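Local atomic coordinates of putative lipoprotein (PDB entry 3OQQ), a protein that is of unknown function but is probably an extracellular lipoprotein, and binds calcium ions in the crystal. Residues Glu153-Val158 with Leu177-Val182; Val195-Leu200 with Thr267-Asp272; Ala255-Asp260 with Ala301-Ile306; Arg332-Ile337 with Gly349-Ser354. All coordinates share one frame; numbering follows the deposited sequence. Where two conformers were deposited one is given.

Contact 1 of 4, residues Glu153-Val158 with Leu177-Val182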
loop_
_atom_site.group_PDB
_atom_site.type_symbol
_atom_site.label_atom_id
_atom_site.label_comp_id
_atom_site.label_asym_id
_atom_site.label_seq_id
_atom_site.Cartn_x
_atom_site.Cartn_y
_atom_site.Cartn_z
ATOM N N GLU A 153 -1.780 -6.282 -3.410
ATOM C CA GLU A 153 -1.057 -5.084 -3.838
ATOM C C GLU A 153 -1.803 -3.862 -3.423
ATOM O O GLU A 153 -3.034 -3.846 -3.418
ATOM C CB GLU A 153 -0.880 -5.052 -5.366
ATOM C CG GLU A 153 -0.402 -6.359 -5.958
ATOM C CD GLU A 153 -0.073 -6.332 -7.437
ATOM O OE1 GLU A 153 -0.574 -5.425 -8.142
ATOM O OE2 GLU A 153 0.701 -7.212 -7.884
ATOM N N TYR A 154 -1.085 -2.809 -3.125
ATOM C CA TYR A 154 -1.778 -1.577 -2.786
ATOM C C TYR A 154 -1.169 -0.450 -3.538
ATOM O O TYR A 154 0.001 -0.508 -3.915
ATOM C CB TYR A 154 -1.757 -1.282 -1.275
ATOM C CG TYR A 154 -0.413 -0.808 -0.767
ATOM C CD1 TYR A 154 -0.083 0.548 -0.767
ATOM C CD2 TYR A 154 0.537 -1.713 -0.302
ATOM C CE1 TYR A 154 1.137 0.994 -0.275
ATOM C CE2 TYR A 154 1.758 -1.273 0.212
ATOM C CZ TYR A 154 2.066 0.078 0.184
ATOM O OH TYR A 154 3.269 0.532 0.658
ATOM N N ASP A 155 -1.933 0.627 -3.662
ATOM C CA ASP A 155 -1.474 1.849 -4.309
ATOM C C ASP A 155 -2.123 3.007 -3.624
ATOM O O ASP A 155 -3.346 3.069 -3.551
ATOM C CB ASP A 155 -1.828 1.849 -5.806
ATOM C CG ASP A 155 -1.070 2.913 -6.566
ATOM O OD1 ASP A 155 -1.405 4.115 -6.409
ATOM O OD2 ASP A 155 -0.135 2.553 -7.306
ATOM N N LEU A 156 -1.305 3.925 -3.137
ATOM C CA LEU A 156 -1.766 5.139 -2.464
ATOM C C LEU A 156 -1.247 6.368 -3.202
ATOM O O LEU A 156 -0.063 6.438 -3.511
ATOM C CB LEU A 156 -1.297 5.164 -0.994
ATOM C CG LEU A 156 -2.144 4.398 0.004
ATOM C CD1 LEU A 156 -1.315 3.944 1.201
ATOM C CD2 LEU A 156 -3.323 5.237 0.468
ATOM N N LYS A 157 -2.152 7.331 -3.491
ATOM C CA LYS A 157 -1.880 8.613 -4.136
ATOM C C LYS A 157 -2.554 9.697 -3.311
ATOM O O LYS A 157 -3.757 9.620 -3.064
ATOM C CB LYS A 157 -2.383 8.659 -5.593
ATOM C CG LYS A 157 -1.379 8.285 -6.652
ATOM C CD LYS A 157 -2.017 8.273 -8.049
ATOM C CE LYS A 157 -2.478 6.895 -8.498
ATOM N NZ LYS A 157 -1.351 5.933 -8.707
ATOM N N VAL A 158 -1.781 10.673 -2.853
ATOM C CA VAL A 158 -2.288 11.808 -2.097
ATOM C C VAL A 158 -2.057 13.030 -2.984
ATOM O O VAL A 158 -0.915 13.384 -3.266
ATOM C CB VAL A 158 -1.650 11.927 -0.692
ATOM C CG1 VAL A 158 -1.983 13.276 -0.045
ATOM C CG2 VAL A 158 -2.114 10.786 0.199
ATOM N N LEU A 177 -6.387 8.643 -2.966
ATOM C CA LEU A 177 -6.867 7.549 -3.788
ATOM C C LEU A 177 -6.102 6.286 -3.382
ATOM O O LEU A 177 -4.867 6.229 -3.537
ATOM C CB LEU A 177 -6.733 7.831 -5.300
ATOM C CG LEU A 177 -7.338 6.783 -6.248
ATOM C CD1 LEU A 177 -8.868 6.820 -6.183
ATOM C CD2 LEU A 177 -6.895 7.048 -7.692
ATOM N N LEU A 178 -6.836 5.294 -2.835
ATOM C CA LEU A 178 -6.288 4.004 -2.446
ATOM C C LEU A 178 -6.881 2.866 -3.256
ATOM O O LEU A 178 -8.099 2.747 -3.351
ATOM C CB LEU A 178 -6.526 3.716 -0.949
ATOM C CG LEU A 178 -6.277 2.257 -0.470
ATOM C CD1 LEU A 178 -4.812 1.956 -0.308
ATOM C CD2 LEU A 178 -6.992 1.963 0.808
ATOM N N THR A 179 -6.015 1.978 -3.773
ATOM C CA THR A 179 -6.479 0.743 -4.372
ATOM C C THR A 179 -5.883 -0.364 -3.569
ATOM O O THR A 179 -4.767 -0.227 -3.063
ATOM C CB THR A 179 -6.223 0.592 -5.881
ATOM O OG1 THR A 179 -4.834 0.659 -6.184
ATOM C CG2 THR A 179 -7.047 1.547 -6.722
ATOM N N LEU A 180 -6.655 -1.435 -3.399
ATOM C CA LEU A 180 -6.276 -2.691 -2.750
ATOM C C LEU A 180 -6.662 -3.791 -3.711
ATOM O O LEU A 180 -7.859 -3.926 -4.043
ATOM C CB LEU A 180 -6.981 -2.872 -1.388
ATOM C CG LEU A 180 -6.746 -1.826 -0.293
ATOM C CD1 LEU A 180 -7.699 -2.043 0.852
ATOM C CD2 LEU A 180 -5.300 -1.842 0.202
ATOM N N ASP A 181 -5.655 -4.503 -4.246
ATOM C CA ASP A 181 -5.871 -5.548 -5.258
ATOM C C ASP A 181 -5.482 -6.899 -4.737
ATOM O O ASP A 181 -4.316 -7.085 -4.402
ATOM C CB ASP A 181 -5.059 -5.237 -6.541
ATOM C CG ASP A 181 -5.423 -3.917 -7.176
ATOM O OD1 ASP A 181 -6.575 -3.437 -6.950
ATOM O OD2 ASP A 181 -4.560 -3.334 -7.856
ATOM N N VAL A 182 -6.436 -7.853 -4.704
ATOM C CA VAL A 182 -6.185 -9.218 -4.221
ATOM C C VAL A 182 -5.384 -10.003 -5.256
ATOM O O VAL A 182 -5.895 -10.340 -6.326
ATOM C CB VAL A 182 -7.469 -9.994 -3.833
ATOM C CG1 VAL A 182 -7.109 -11.337 -3.184
ATOM C CG2 VAL A 182 -8.355 -9.176 -2.913
HETATM O O HOH W 1 -3.993 5.089 -6.013
#

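Contact 2 of 4, residues Val195-Leu200 with Thr267-Asp272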
loop_
_atom_site.group_PDB
_atom_site.type_symbol
_atom_site.label_atom_id
_atom_site.label_comp_id
_atom_site.label_asym_id
_atom_site.label_seq_id
_atom_site.Cartn_x
_atom_site.Cartn_y
_atom_site.Cartn_z
ATOM N N VAL A 195 -6.988 -1.911 5.889
ATOM C CA VAL A 195 -5.961 -0.952 6.262
ATOM C C VAL A 195 -6.593 0.080 7.167
ATOM O O VAL A 195 -7.758 0.419 7.022
ATOM C CB VAL A 195 -5.252 -0.287 5.011
ATOM C CG1 VAL A 195 -6.217 0.548 4.161
ATOM C CG2 VAL A 195 -4.026 0.546 5.418
ATOM N N VAL A 196 -5.824 0.532 8.118
ATOM C CA VAL A 196 -6.145 1.668 8.947
ATOM C C VAL A 196 -5.283 2.797 8.396
ATOM O O VAL A 196 -4.060 2.643 8.332
ATOM C CB VAL A 196 -5.874 1.452 10.459
ATOM C CG1 VAL A 196 -6.118 2.747 11.222
ATOM C CG2 VAL A 196 -6.690 0.295 11.039
ATOM N N LEU A 197 -5.906 3.908 7.984
ATOM C CA LEU A 197 -5.188 5.101 7.555
ATOM C C LEU A 197 -5.026 5.910 8.816
ATOM O O LEU A 197 -5.877 6.736 9.167
ATOM C CB LEU A 197 -5.942 5.859 6.458
ATOM C CG LEU A 197 -6.261 5.084 5.189
ATOM C CD1 LEU A 197 -7.147 5.890 4.314
ATOM C CD2 LEU A 197 -4.993 4.620 4.464
ATOM N N ASP A 198 -3.977 5.559 9.567
ATOM C CA ASP A 198 -3.666 6.080 10.885
ATOM C C ASP A 198 -3.557 7.612 10.889
ATOM O O ASP A 198 -2.825 8.195 10.078
ATOM C CB ASP A 198 -2.366 5.435 11.378
ATOM C CG ASP A 198 -2.264 5.358 12.876
ATOM O OD1 ASP A 198 -2.295 6.416 13.520
ATOM O OD2 ASP A 198 -2.186 4.232 13.405
ATOM N N GLY A 199 -4.328 8.242 11.777
ATOM C CA GLY A 199 -4.351 9.695 11.894
ATOM C C GLY A 199 -5.269 10.392 10.905
ATOM O O GLY A 199 -5.489 11.596 11.039
ATOM N N LEU A 200 -5.821 9.663 9.896
ATOM C CA LEU A 200 -6.742 10.312 8.971
ATOM C C LEU A 200 -8.139 10.356 9.609
ATOM O O LEU A 200 -8.981 9.512 9.330
ATOM C CB LEU A 200 -6.768 9.681 7.579
ATOM C CG LEU A 200 -7.416 10.608 6.527
ATOM C CD1 LEU A 200 -6.494 11.797 6.150
ATOM C CD2 LEU A 200 -7.845 9.846 5.345
ATOM N N THR A 267 -9.231 6.333 9.461
ATOM C CA THR A 267 -10.178 5.675 8.525
ATOM C C THR A 267 -9.897 4.165 8.471
ATOM O O THR A 267 -8.757 3.749 8.221
ATOM C CB THR A 267 -10.102 6.336 7.131
ATOM O OG1 THR A 267 -10.296 7.741 7.294
ATOM C CG2 THR A 267 -11.155 5.782 6.151
ATOM N N VAL A 268 -10.921 3.341 8.713
ATOM C CA VAL A 268 -10.712 1.878 8.688
ATOM C C VAL A 268 -11.394 1.309 7.427
ATOM O O VAL A 268 -12.605 1.431 7.274
ATOM C CB VAL A 268 -11.180 1.181 9.993
ATOM C CG1 VAL A 268 -11.031 -0.344 9.897
ATOM C CG2 VAL A 268 -10.436 1.741 11.210
ATOM N N ILE A 269 -10.590 0.708 6.530
ATOM C CA ILE A 269 -11.037 0.169 5.254
ATOM C C ILE A 269 -10.920 -1.350 5.259
ATOM O O ILE A 269 -9.838 -1.879 5.512
ATOM C CB ILE A 269 -10.204 0.810 4.084
ATOM C CG1 ILE A 269 -10.402 2.349 4.079
ATOM C CG2 ILE A 269 -10.592 0.199 2.699
ATOM C CD1 ILE A 269 -9.515 3.137 3.165
ATOM N N THR A 270 -12.026 -2.055 4.951
ATOM C CA THR A 270 -11.969 -3.522 4.876
ATOM C C THR A 270 -12.579 -4.044 3.570
ATOM O O THR A 270 -13.615 -3.553 3.121
ATOM C CB THR A 270 -12.648 -4.196 6.065
ATOM O OG1 THR A 270 -13.998 -3.769 6.116
ATOM C CG2 THR A 270 -11.946 -3.921 7.399
ATOM N N LEU A 271 -11.928 -5.061 2.995
ATOM C CA LEU A 271 -12.371 -5.806 1.839
ATOM C C LEU A 271 -12.652 -7.222 2.299
ATOM O O LEU A 271 -11.724 -7.977 2.608
ATOM C CB LEU A 271 -11.326 -5.775 0.715
ATOM C CG LEU A 271 -11.687 -6.614 -0.535
ATOM C CD1 LEU A 271 -13.018 -6.135 -1.186
ATOM C CD2 LEU A 271 -10.568 -6.586 -1.526
ATOM N N ASP A 272 -13.942 -7.552 2.413
ATOM C CA ASP A 272 -14.436 -8.859 2.869
ATOM C C ASP A 272 -14.816 -9.680 1.631
ATOM O O ASP A 272 -14.984 -9.093 0.554
ATOM C CB ASP A 272 -15.622 -8.598 3.800
ATOM C CG ASP A 272 -16.160 -9.732 4.662
ATOM O OD1 ASP A 272 -15.701 -10.899 4.491
ATOM O OD2 ASP A 272 -17.044 -9.467 5.471
#

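Contact 3 of 4, residues Ala255-Asp260 with Ala301-Ile306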
loop_
_atom_site.group_PDB
_atom_site.type_symbol
_atom_site.label_atom_id
_atom_site.label_comp_id
_atom_site.label_asym_id
_atom_site.label_seq_id
_atom_site.Cartn_x
_atom_site.Cartn_y
_atom_site.Cartn_z
ATOM N N ALA A 255 -18.069 -9.783 -2.483
ATOM C CA ALA A 255 -17.066 -8.819 -2.006
ATOM C C ALA A 255 -17.806 -7.726 -1.274
ATOM O O ALA A 255 -18.900 -7.358 -1.696
ATOM C CB ALA A 255 -16.250 -8.261 -3.168
ATOM N N ILE A 256 -17.288 -7.300 -0.121
ATOM C CA ILE A 256 -17.898 -6.233 0.694
ATOM C C ILE A 256 -16.802 -5.234 1.060
ATOM O O ILE A 256 -15.849 -5.604 1.751
ATOM C CB ILE A 256 -18.633 -6.743 1.970
ATOM C CG1 ILE A 256 -19.620 -7.907 1.682
ATOM C CG2 ILE A 256 -19.317 -5.574 2.706
ATOM C CD1 ILE A 256 -20.034 -8.722 2.937
ATOM N N LEU A 257 -16.959 -3.976 0.631
ATOM C CA LEU A 257 -15.995 -2.927 0.932
ATOM C C LEU A 257 -16.618 -1.942 1.905
ATOM O O LEU A 257 -17.637 -1.327 1.602
ATOM C CB LEU A 257 -15.530 -2.222 -0.353
ATOM C CG LEU A 257 -14.690 -0.954 -0.223
ATOM C CD1 LEU A 257 -13.375 -1.214 0.530
ATOM C CD2 LEU A 257 -14.447 -0.379 -1.568
ATOM N N THR A 258 -16.019 -1.832 3.098
ATOM C CA THR A 258 -16.495 -0.931 4.132
ATOM C C THR A 258 -15.446 0.137 4.351
ATOM O O THR A 258 -14.264 -0.162 4.499
ATOM C CB THR A 258 -16.851 -1.692 5.423
ATOM O OG1 THR A 258 -17.763 -2.740 5.101
ATOM C CG2 THR A 258 -17.487 -0.782 6.491
ATOM N N VAL A 259 -15.883 1.393 4.341
ATOM C CA VAL A 259 -15.015 2.524 4.661
ATOM C C VAL A 259 -15.626 3.194 5.902
ATOM O O VAL A 259 -16.755 3.678 5.842
ATOM C CB VAL A 259 -14.785 3.503 3.479
ATOM C CG1 VAL A 259 -13.843 4.625 3.891
ATOM C CG2 VAL A 259 -14.232 2.778 2.256
ATOM N N ASP A 260 -14.892 3.190 7.026
ATOM C CA ASP A 260 -15.350 3.804 8.276
ATOM C C ASP A 260 -14.390 4.937 8.632
ATOM O O ASP A 260 -13.293 4.672 9.129
ATOM C CB ASP A 260 -15.449 2.753 9.406
ATOM C CG ASP A 260 -16.084 3.231 10.715
ATOM O OD1 ASP A 260 -16.191 4.452 10.916
ATOM O OD2 ASP A 260 -16.426 2.373 11.556
ATOM N N ALA A 301 -10.509 -3.178 -4.463
ATOM C CA ALA A 301 -11.240 -2.197 -3.675
ATOM C C ALA A 301 -10.612 -0.833 -4.000
ATOM O O ALA A 301 -9.379 -0.704 -4.012
ATOM C CB ALA A 301 -11.182 -2.496 -2.173
ATOM N N GLU A 302 -11.440 0.159 -4.347
ATOM C CA GLU A 302 -10.930 1.487 -4.680
ATOM C C GLU A 302 -11.627 2.521 -3.811
ATOM O O GLU A 302 -12.858 2.548 -3.751
ATOM C CB GLU A 302 -11.085 1.809 -6.166
ATOM C CG GLU A 302 -10.456 3.146 -6.536
ATOM C CD GLU A 302 -10.697 3.585 -7.964
ATOM O OE1 GLU A 302 -9.918 3.166 -8.849
ATOM O OE2 GLU A 302 -11.673 4.328 -8.203
ATOM N N VAL A 303 -10.834 3.336 -3.097
ATOM C CA VAL A 303 -11.368 4.332 -2.162
ATOM C C VAL A 303 -10.794 5.696 -2.466
ATOM O O VAL A 303 -9.578 5.882 -2.501
ATOM C CB VAL A 303 -11.097 3.954 -0.679
ATOM C CG1 VAL A 303 -11.740 4.977 0.273
ATOM C CG2 VAL A 303 -11.586 2.540 -0.353
ATOM N N ARG A 304 -11.686 6.649 -2.691
ATOM C CA ARG A 304 -11.338 8.048 -2.863
ATOM C C ARG A 304 -11.857 8.798 -1.643
ATOM O O ARG A 304 -13.057 8.741 -1.346
ATOM C CB ARG A 304 -11.936 8.594 -4.166
ATOM C CG ARG A 304 -11.506 10.014 -4.497
ATOM C CD ARG A 304 -12.195 10.464 -5.752
ATOM N NE ARG A 304 -11.990 11.885 -6.029
ATOM C CZ ARG A 304 -12.919 12.677 -6.548
ATOM N NH1 ARG A 304 -14.127 12.204 -6.822
ATOM N NH2 ARG A 304 -12.652 13.955 -6.788
ATOM N N LEU A 305 -10.958 9.432 -0.892
ATOM C CA LEU A 305 -11.345 10.228 0.282
ATOM C C LEU A 305 -11.052 11.685 -0.022
ATOM O O LEU A 305 -9.902 12.015 -0.304
ATOM C CB LEU A 305 -10.618 9.783 1.559
ATOM C CG LEU A 305 -10.668 8.297 1.900
ATOM C CD1 LEU A 305 -9.679 7.986 2.942
ATOM C CD2 LEU A 305 -12.043 7.866 2.383
ATOM N N ILE A 306 -12.096 12.536 -0.027
ATOM C CA ILE A 306 -11.970 13.957 -0.360
ATOM C C ILE A 306 -11.936 14.726 0.945
ATOM O O ILE A 306 -12.872 14.625 1.769
ATOM C CB ILE A 306 -13.089 14.436 -1.336
ATOM C CG1 ILE A 306 -13.071 13.600 -2.639
ATOM C CG2 ILE A 306 -12.944 15.926 -1.693
ATOM C CD1 ILE A 306 -14.259 12.643 -2.792
#

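Contact 4 of 4, residues Arg332-Ile337 with Gly349-Ser354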
loop_
_atom_site.group_PDB
_atom_site.type_symbol
_atom_site.label_atom_id
_atom_site.label_comp_id
_atom_site.label_asym_id
_atom_site.label_seq_id
_atom_site.Cartn_x
_atom_site.Cartn_y
_atom_site.Cartn_z
ATOM N N ARG A 332 2.080 4.701 9.295
ATOM C CA ARG A 332 0.683 5.166 9.271
ATOM C C ARG A 332 -0.207 4.246 8.378
ATOM O O ARG A 332 -1.438 4.314 8.442
ATOM C CB ARG A 332 0.600 6.639 8.813
ATOM C CG ARG A 332 1.282 7.629 9.759
ATOM C CD ARG A 332 0.431 7.995 10.935
ATOM N NE ARG A 332 1.066 9.014 11.773
ATOM C CZ ARG A 332 0.587 9.437 12.941
ATOM N NH1 ARG A 332 -0.550 8.942 13.421
ATOM N NH2 ARG A 332 1.242 10.351 13.641
ATOM N N GLN A 333 0.426 3.382 7.563
ATOM C CA GLN A 333 -0.298 2.458 6.709
ATOM C C GLN A 333 -0.424 1.157 7.465
ATOM O O GLN A 333 0.409 0.273 7.332
ATOM C CB GLN A 333 0.401 2.288 5.356
ATOM C CG GLN A 333 0.841 3.601 4.708
ATOM C CD GLN A 333 1.681 3.353 3.483
ATOM O OE1 GLN A 333 2.153 2.238 3.233
ATOM N NE2 GLN A 333 1.888 4.387 2.690
ATOM N N ASN A 334 -1.418 1.092 8.343
ATOM C CA ASN A 334 -1.580 -0.057 9.207
ATOM C C ASN A 334 -2.442 -1.134 8.523
ATOM O O ASN A 334 -3.634 -1.257 8.785
ATOM C CB ASN A 334 -2.143 0.365 10.584
ATOM C CG ASN A 334 -2.229 -0.782 11.557
ATOM O OD1 ASN A 334 -1.808 -1.891 11.265
ATOM N ND2 ASN A 334 -2.774 -0.555 12.721
ATOM N N PHE A 335 -1.791 -1.927 7.669
ATOM C CA PHE A 335 -2.405 -3.034 6.946
ATOM C C PHE A 335 -2.726 -4.203 7.883
ATOM O O PHE A 335 -2.032 -4.421 8.877
ATOM C CB PHE A 335 -1.469 -3.517 5.816
ATOM C CG PHE A 335 -1.311 -2.481 4.737
ATOM C CD1 PHE A 335 -2.358 -2.186 3.875
ATOM C CD2 PHE A 335 -0.116 -1.795 4.583
ATOM C CE1 PHE A 335 -2.218 -1.203 2.889
ATOM C CE2 PHE A 335 0.037 -0.848 3.559
ATOM C CZ PHE A 335 -1.019 -0.542 2.739
ATOM N N PHE A 336 -3.774 -4.958 7.550
ATOM C CA PHE A 336 -4.188 -6.101 8.367
ATOM C C PHE A 336 -5.039 -7.056 7.564
ATOM O O PHE A 336 -5.550 -6.703 6.495
ATOM C CB PHE A 336 -4.981 -5.649 9.644
ATOM C CG PHE A 336 -6.314 -4.949 9.434
ATOM C CD1 PHE A 336 -6.379 -3.565 9.298
ATOM C CD2 PHE A 336 -7.503 -5.671 9.411
ATOM C CE1 PHE A 336 -7.604 -2.918 9.128
ATOM C CE2 PHE A 336 -8.731 -5.024 9.247
ATOM C CZ PHE A 336 -8.774 -3.654 9.085
ATOM N N ILE A 337 -5.229 -8.255 8.131
ATOM C CA ILE A 337 -6.129 -9.262 7.627
ATOM C C ILE A 337 -7.005 -9.786 8.777
ATOM O O ILE A 337 -6.652 -9.643 9.959
ATOM C CB ILE A 337 -5.441 -10.423 6.872
ATOM C CG1 ILE A 337 -4.454 -11.239 7.790
ATOM C CG2 ILE A 337 -4.800 -9.906 5.568
ATOM C CD1 ILE A 337 -4.283 -12.616 7.429
ATOM N N GLY A 349 4.767 -4.600 15.191
ATOM C CA GLY A 349 4.797 -3.232 15.677
ATOM C C GLY A 349 3.562 -2.421 15.359
ATOM O O GLY A 349 3.511 -1.249 15.715
ATOM N N TYR A 350 2.571 -3.018 14.665
ATOM C CA TYR A 350 1.333 -2.323 14.277
ATOM C C TYR A 350 0.191 -2.733 15.183
ATOM O O TYR A 350 -0.017 -3.930 15.443
ATOM C CB TYR A 350 0.997 -2.604 12.800
ATOM C CG TYR A 350 1.934 -1.916 11.825
ATOM C CD1 TYR A 350 3.143 -2.503 11.451
ATOM C CD2 TYR A 350 1.588 -0.701 11.235
ATOM C CE1 TYR A 350 3.976 -1.905 10.497
ATOM C CE2 TYR A 350 2.419 -0.086 10.300
ATOM C CZ TYR A 350 3.605 -0.699 9.923
ATOM O OH TYR A 350 4.411 -0.075 9.005
ATOM N N ALA A 351 -0.555 -1.729 15.654
ATOM C CA ALA A 351 -1.649 -1.878 16.614
ATOM C C ALA A 351 -2.894 -2.545 16.042
ATOM O O ALA A 351 -3.259 -2.324 14.876
ATOM C CB ALA A 351 -2.048 -0.502 17.158
ATOM N N PRO A 352 -3.623 -3.300 16.879
ATOM C CA PRO A 352 -4.945 -3.785 16.434
ATOM C C PRO A 352 -5.878 -2.590 16.251
ATOM O O PRO A 352 -5.584 -1.521 16.791
ATOM C CB PRO A 352 -5.422 -4.627 17.629
ATOM C CG PRO A 352 -4.752 -4.007 18.801
ATOM C CD PRO A 352 -3.388 -3.628 18.303
ATOM N N THR A 353 -7.006 -2.758 15.552
ATOM C CA THR A 353 -7.977 -1.667 15.495
ATOM C C THR A 353 -8.532 -1.483 16.914
ATOM O O THR A 353 -8.460 -2.436 17.697
ATOM C CB THR A 353 -9.103 -1.991 14.488
ATOM O OG1 THR A 353 -9.835 -3.107 14.979
ATOM C CG2 THR A 353 -8.590 -2.271 13.078
ATOM N N SER A 354 -9.125 -0.313 17.238
ATOM C CA SER A 354 -9.785 -0.060 18.542
ATOM C C SER A 354 -10.843 -1.126 18.863
ATOM O O SER A 354 -11.001 -1.491 20.016
ATOM C CB SER A 354 -10.479 1.302 18.550
ATOM O OG SER A 354 -9.556 2.335 18.269
HETATM O O HOH W 2 2.718 -0.529 6.633
#

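Contact 1 of 4, residues Glu153-Val158 with Leu177-Val182
L156 and L178 cross obliquely on the face they share with Y154 and L180, CD1 of L178 lying 3.6 Å from CG of L156. CD2 of L180 reaches back to CB of Y154 at 3.9 Å, while the tyrosine ring leads off, with chi1 at 74° setting CG between the backbone N and the carbonyl carbon. On the other face OG1 of T179 sits 3.3 Å from CB of D155. D155 has turned its carboxylate to K157, whose chain bends at its outer torsions and brings NZ to 2.9 Å from D155 OD1. This salt bridge meets the syn side of the carboxylate, 33° out of its plane. A water 2.8 Å from D155 OD1 and 2.9 Å from L177 O can bridge them, though it has more acceptors nearby than protons to give. Six backbone hydrogen bonds join the strands, two at each of the pairs E153-D181, D155-T179 and K157-L177. E153 OE1 and D181 OD2 are like charges 4.5 Å apart; the other oxygens form salt bridges with R183 and R300, which probably eases the approach, and K215 adds long, weak ion pairs to OE1 and OD2. H124 bonds D155 OD2, and N125 the hydroxyl of Y154. Strand 122-131 flanks 150-161 of this hairpin and strand 298-307 flanks 173-184, with Q333 and F335 against the face of Y154, L156, L178 and L180.

Contact 2 of 4, residues Val195-Leu200 with Thr267-Asp272
V195-D198 runs antiparallel to T267-D272, the axes 4.8 Å apart, with V195-I269 and L197-T267 as hydrogen-bonded pairs and V196-V268 as the non-hydrogen-bonded pair between them. V195 and I269 exchange two backbone bonds, and L197 N gives a nearly straight one to T267 O; the return bond from T267 N to L197 O is weak, 3.4 Å long. V195, L197, T267 and I269 share one face. There CG1 of V195 lies alongside CB of I269 at 4.0 Å, and CD1 of L197 meets CD1 of I269 at 3.8 Å, the two side chains crossing at a slant. On the reverse face CG2 of V196 and CG2 of V268 stand side by side, 4.0 Å apart. A type II turn from L197 to L200, with G199 at positive phi, ends the strand and returns L200 to T267. The hydroxyl OG1 of T267, beside its own backbone N with chi1 at -54°, donates to L200 O over 3.0 Å from 18° off the carbonyl plane. CD2 of L200 lies alongside T267 OG1 at 3.8 Å. Strands 173-184 and 298-307 cover the leucine and isoleucine face through L178, L305 and V303. The chemistry is therefore mostly aliphatic, and the buried threonine hydroxyl finds its acceptor in the turn, fixing the turn to the strand end where the backbone pairing weakens.

Contact 3 of 4, residues Ala255-Asp260 with Ala301-Ile306
A chi1 of 170° swings CG of L257 away from its own backbone N and carries both methyls toward strand 298-307, where both rest against CB of A301. CD1 is the nearer of the two, at 3.7 Å from A301 CB, and CD2 also comes to 4.0 Å from the carbonyl O of E302. V259 and V303 share the same torsion, CG1 anti to N, and reach toward each other tip to tip: their CG2 methyls meet at 3.7 Å, and CG1 of V303 lies 3.9 Å from CG2 of V259. The other branch of V259, CG1, is left for L305, whose CD2 approaches it obliquely at 4.0 Å. Moving from L257 to V259, the partners advance from A301 to V303 and L305. Every touch is apolar apart from the brush with the carbonyl of E302. The strands run 22° apart in direction with axes 8.5 Å from each other, too wide for backbone pairing. Around them I269 and T267 of strand 266-272 lie beside L257 and V259, while L212 of strand 205-215 touches L257, and I208 of the same strand and L176 of strand 173-184 touch L305. Aliphatic side chains meeting between two stacked layers, here the six-stranded sheet and the layer in which strand 298-307 lies between strands 173-184 and 205-215, are consistent with the core of a beta sandwich.

Contact 4 of 4, residues Arg332-Ile337 with Gly349-Ser354
Q333 meets Y350 through its carbonyl: Q333 O lies 3.6 Å from CE2 of the ring, approaching it obliquely. A water donates to this oxygen and is also bonded to the tyrosine OH, 2.9 Å away, so it bridges backbone and phenol; the hydroxyl is held as well by the carbonyl O of T330. The amide of Q333 turns the other way, to K387, N125 and L326. N334, the centre of an inverse gamma turn, carries the polar link. With CG opposite its backbone N, chi1 -176°, the side chain slides past Y350 in the opposite direction, amide and ring planes 35° apart, and OD1 comes 3.3 Å from CB of Y350. Its ND2 donates to A351 O over 2.8 Å at 165°, meeting a lone pair in the carbonyl plane with the acceptor in turn lying in the amide plane. OD1 is taken by H346, so the two ends of the amide are both engaged and its rotation is fixed. Two residues on, CG2 of T353 sits over one face of the F336 ring, toward its rim, 4.1 Å from CE1. H346 stacks on the same phenylalanine, and T353 OG1 bonds E344. The arrangement is that of an irregular connection, leading from strand 343-346 to helix 357-364, folded back over strand 333-339 near the edge of the six-stranded antiparallel sheet.

In the fold
Contacts 1 and 2 lie on facing layers, their centres 12 Å apart, and meet where L178 packs on V195 and I269. Contact 3 spans the same interface: strand 298-307 pairs with strand 173-184 of contact 1, and strand 253-263 pairs with strand 266-272 of contact 2. Strand 333-339 of contact 4 continues the six-stranded sheet beyond strand 190-198, bonded to contact 2 by V196 with N334 and the D198-R332 salt bridge, and loop 349-354 lies against it; contacts 3 and 4 have centres about 17 Å apart. Along the chain contact 1 closes first, contacts 2 and 3 interleave, and contact 4 comes last. Stretches far apart in sequence thus pack together in the layered core.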